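Mandelate racemase/muconate lactonizing protein (Alicyclobacillus acidocaldarius LAA1, PDB 3QLD) belongs to the enolase superfamily, pairing an N-terminal capping domain with a TIM-barrel-like C-terminal domain, though its specific function is not established. Local coordinates at residues T57-D62 with R105-A110. Residues are numbered along the deposited sequence; the frame is centred on the assembly and turned at random.
Sequences TEECTD and RMSVAA. With SO4 (sulfate ion), chain C; SO4 (sulfate ion), chain D.
Met106 N donates to Glu59 OE2 over 2.7 Å in a nearly straight bond (167°), the shorter of two bonds by which the Glu59 carboxylate takes backbone amides from the first turn of helix 105-123. Ser107 N reaches the other oxygen, Glu59 OE1, at 3.2 Å and more bent, 151°. Both oxygens use the syn lone pair, and the two bonds together would restrain rotation of the carboxylate. Glu59 CG lies anti to the carbonyl carbon (chi1 -62°), and the chain runs extended beyond it, carrying the acid from the loop to the amides. The negative charge thus lies at the amino end of the helix, where the helix dipole would be expected to stabilise it. A water joins the same turn to the neighbouring acid, giving a hydrogen to Glu58 OE2 at 2.8 Å and accepting one from Arg105 N at 3.0 Å; Asn104 ND2 of the second subunit hydrogen-bonds Glu58 O.

Beyond the carboxylate, the selenomethionine side chain Met106 packs against Thr57. Its extended chain passes Glu59, with CG 3.4 Å from Glu59 OE2, and meets Thr57 tip to tip: the methyl CE touches both the hydroxyl oxygen Thr57 OG1, at 3.3 Å, and the methyl Thr57 CG2, at 3.7 Å. Arg105 turns its guanidinium from the acid toward two sulfate ions, probably from the crystallisation liquor, which lie at its edge near its plane. NE and NH2 both donate to O4 of the chain D sulfate, while NH1 bonds weakly to O2 of the chain C sulfate and also to Leu274 O.

The contact lies within the N-terminal capping region. Cys60 is the N-cap of helix 61-80, whose Ala64, Met67 and Leu72 pack on Ser107, while Ala110 rests on Val34 of strand 25-38 and Cys48 of strand 43-48 in the antiparallel sheet.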
ATOM      1  N   THR A  57      -2.646  -3.496  -8.029  1.00 25.56           N
ATOM      2  CA  THR A  57      -2.159  -3.073  -6.739  1.00 24.49           C
ATOM      3  C   THR A  57      -2.568  -1.604  -6.480  1.00 23.90           C
ATOM      4  O   THR A  57      -3.278  -1.030  -7.273  1.00 22.29           O
ATOM      5  CB  THR A  57      -0.637  -3.191  -6.560  1.00 27.05           C
ATOM      6  OG1 THR A  57      -0.000  -2.233  -7.405  1.00 24.47           O
ATOM      7  CG2 THR A  57      -0.117  -4.640  -6.929  1.00 25.80           C
ATOM      8  N   GLU A  58      -2.062  -1.040  -5.389  1.00 23.29           N
ATOM      9  CA  GLU A  58      -2.519   0.290  -4.917  1.00 23.81           C
ATOM     10  C   GLU A  58      -1.849   1.412  -5.715  1.00 21.97           C
ATOM     11  O   GLU A  58      -2.328   2.542  -5.687  1.00 21.92           O
ATOM     12  CB  GLU A  58      -2.275   0.462  -3.418  1.00 23.39           C
ATOM     13  CG  GLU A  58      -0.774   0.604  -3.002  1.00 27.85           C
ATOM     14  CD  GLU A  58       0.032  -0.709  -3.066  1.00 37.40           C
ATOM     15  OE1 GLU A  58      -0.558  -1.831  -3.181  1.00 38.91           O
ATOM     16  OE2 GLU A  58       1.274  -0.599  -2.969  1.00 39.89           O
ATOM     17  N   GLU A  59      -0.770   1.083  -6.439  1.00 19.56           N
ATOM     18  CA  GLU A  59      -0.059   2.095  -7.286  1.00 20.52           C
ATOM     19  C   GLU A  59      -0.707   2.230  -8.669  1.00 21.01           C
ATOM     20  O   GLU A  59      -1.196   1.263  -9.246  1.00 21.74           O
ATOM     21  CB  GLU A  59       1.480   1.741  -7.349  1.00 18.17           C
ATOM     22  CG  GLU A  59       2.183   1.796  -5.935  1.00 23.47           C
ATOM     23  CD  GLU A  59       3.665   1.445  -6.110  1.00 24.93           C
ATOM     24  OE1 GLU A  59       4.401   2.373  -6.491  1.00 24.85           O
ATOM     25  OE2 GLU A  59       4.023   0.265  -5.992  1.00 24.58           O
ATOM     26  N   CYS A  60      -0.772   3.442  -9.210  1.00 19.56           N
ATOM     27  CA  CYS A  60      -1.192   3.558 -10.562  1.00 19.38           C
ATOM     28  C   CYS A  60      -0.292   4.622 -11.198  1.00 18.24           C
ATOM     29  O   CYS A  60       0.537   5.277 -10.502  1.00 20.62           O
ATOM     30  CB  CYS A  60      -2.707   3.885 -10.649  1.00 19.32           C
ATOM     31  SG  CYS A  60      -3.110   5.612  -9.952  1.00 22.18           S
ATOM     32  N   THR A  61      -0.474   4.850 -12.495  1.00 20.32           N
ATOM     33  CA  THR A  61       0.416   5.739 -13.262  1.00 22.15           C
ATOM     34  C   THR A  61       0.448   7.129 -12.667  1.00 21.55           C
ATOM     35  O   THR A  61       1.505   7.709 -12.487  1.00 20.46           O
ATOM     36  CB  THR A  61       0.014   5.878 -14.709  1.00 23.21           C
ATOM     37  OG1 THR A  61      -0.307   4.594 -15.195  1.00 24.30           O
ATOM     38  CG2 THR A  61       1.255   6.397 -15.542  1.00 25.93           C
ATOM     39  N   ASP A  62      -0.735   7.620 -12.298  1.00 20.50           N
ATOM     40  CA  ASP A  62      -0.870   8.971 -11.790  1.00 21.09           C
ATOM     41  C   ASP A  62      -0.118   9.173 -10.491  1.00 19.45           C
ATOM     42  O   ASP A  62       0.585  10.207 -10.281  1.00 19.96           O
ATOM     43  CB  ASP A  62      -2.374   9.300 -11.553  1.00 21.46           C
ATOM     44  CG  ASP A  62      -3.100   9.770 -12.797  1.00 25.27           C
ATOM     45  OD1 ASP A  62      -2.468  10.175 -13.803  1.00 29.26           O
ATOM     46  OD2 ASP A  62      -4.342   9.714 -12.763  1.00 25.88           O
ATOM     47  N   ARG A 105       6.333   0.375  -3.888  1.00 22.64           N
ATOM     48  CA  ARG A 105       7.438  -0.459  -4.367  1.00 24.03           C
ATOM     49  C   ARG A 105       7.679  -0.399  -5.869  1.00 23.58           C
ATOM     50  O   ARG A 105       8.831  -0.561  -6.289  1.00 23.84           O
ATOM     51  CB  ARG A 105       7.273  -1.890  -3.904  1.00 23.20           C
ATOM     52  CG  ARG A 105       7.621  -1.975  -2.428  1.00 28.16           C
ATOM     53  CD  ARG A 105       7.501  -3.456  -1.955  1.00 37.03           C
ATOM     54  NE  ARG A 105       7.825  -3.593  -0.520  1.00 38.96           N
ATOM     55  CZ  ARG A 105       8.952  -4.137  -0.039  1.00 43.54           C
ATOM     56  NH1 ARG A 105       9.877  -4.684  -0.854  1.00 41.57           N
ATOM     57  NH2 ARG A 105       9.137  -4.176   1.281  1.00 45.12           N
HETATM   58  N   MSE A 106       6.633  -0.167  -6.676  1.00 22.53           N
HETATM   59  CA  MSE A 106       6.861  -0.055  -8.118  1.00 23.06           C
HETATM   60  C   MSE A 106       7.616   1.233  -8.502  1.00 23.07           C
HETATM   61  O   MSE A 106       8.438   1.226  -9.453  1.00 22.78           O
HETATM   62  CB  MSE A 106       5.547  -0.193  -8.905  1.00 22.93           C
HETATM   63  CG  MSE A 106       4.909  -1.587  -8.762  1.00 22.92           C
HETATM   64 SE   MSE A 106       3.086  -1.472  -9.410  1.00 26.51          SE
HETATM   65  CE  MSE A 106       2.548  -3.324  -9.210  1.00 25.84           C
ATOM     66  N   SER A 107       7.343   2.316  -7.773  1.00 21.26           N
ATOM     67  CA  SER A 107       8.079   3.601  -7.940  1.00 22.51           C
ATOM     68  C   SER A 107       9.524   3.458  -7.443  1.00 21.93           C
ATOM     69  O   SER A 107      10.488   3.847  -8.158  1.00 23.66           O
ATOM     70  CB  SER A 107       7.351   4.751  -7.204  1.00 22.54           C
ATOM     71  OG  SER A 107       6.279   5.074  -8.030  1.00 23.79           O
ATOM     72  N   VAL A 108       9.682   2.829  -6.285  1.00 21.84           N
ATOM     73  CA  VAL A 108      11.001   2.582  -5.732  1.00 22.90           C
ATOM     74  C   VAL A 108      11.811   1.734  -6.716  1.00 23.58           C
ATOM     75  O   VAL A 108      12.992   2.032  -6.996  1.00 23.92           O
ATOM     76  CB  VAL A 108      10.896   1.894  -4.326  1.00 23.35           C
ATOM     77  CG1 VAL A 108      12.229   1.255  -3.934  1.00 28.44           C
ATOM     78  CG2 VAL A 108      10.537   2.947  -3.237  1.00 24.12           C
ATOM     79  N   ALA A 109      11.181   0.693  -7.227  1.00 23.16           N
ATOM     80  CA  ALA A 109      11.826  -0.245  -8.148  1.00 24.71           C
ATOM     81  C   ALA A 109      12.308   0.473  -9.413  1.00 24.36           C
ATOM     82  O   ALA A 109      13.348   0.085 -10.030  1.00 23.83           O
ATOM     83  CB  ALA A 109      10.827  -1.264  -8.565  1.00 23.13           C
ATOM     84  N   ALA A 110      11.538   1.472  -9.878  1.00 21.27           N
ATOM     85  CA  ALA A 110      11.982   2.150 -11.096  1.00 22.34           C
ATOM     86  C   ALA A 110      13.339   2.869 -10.881  1.00 22.85           C
ATOM     87  O   ALA A 110      14.229   2.838 -11.744  1.00 23.91           O
ATOM     88  CB  ALA A 110      10.884   3.064 -11.676  1.00 20.71           C
TER
HETATM   89  S   SO4 C 401      11.106  -6.386   2.343  1.00 51.58           S
HETATM   90  O1  SO4 C 401      10.908  -4.950   2.531  1.00 51.36           O
HETATM   91  O2  SO4 C 401      10.916  -6.724   0.937  1.00 49.65           O
HETATM   92  O3  SO4 C 401      12.480  -6.765   2.662  1.00 51.07           O
HETATM   93  O4  SO4 C 401      10.166  -7.076   3.231  1.00 49.86           O
HETATM   94  S   SO4 D 402       6.795  -1.358   3.381  1.00 86.32           S
HETATM   95  O1  SO4 D 402       5.347  -1.307   3.609  1.00 85.79           O
HETATM   96  O2  SO4 D 402       7.420  -0.052   3.560  1.00 85.53           O
HETATM   97  O3  SO4 D 402       7.401  -2.244   4.367  1.00 86.90           O
HETATM   98  O4  SO4 D 402       7.080  -1.865   2.034  1.00 86.86           O
HETATM   99  O   HOH W   1       3.984  -1.254  -2.939  1.00 31.77           O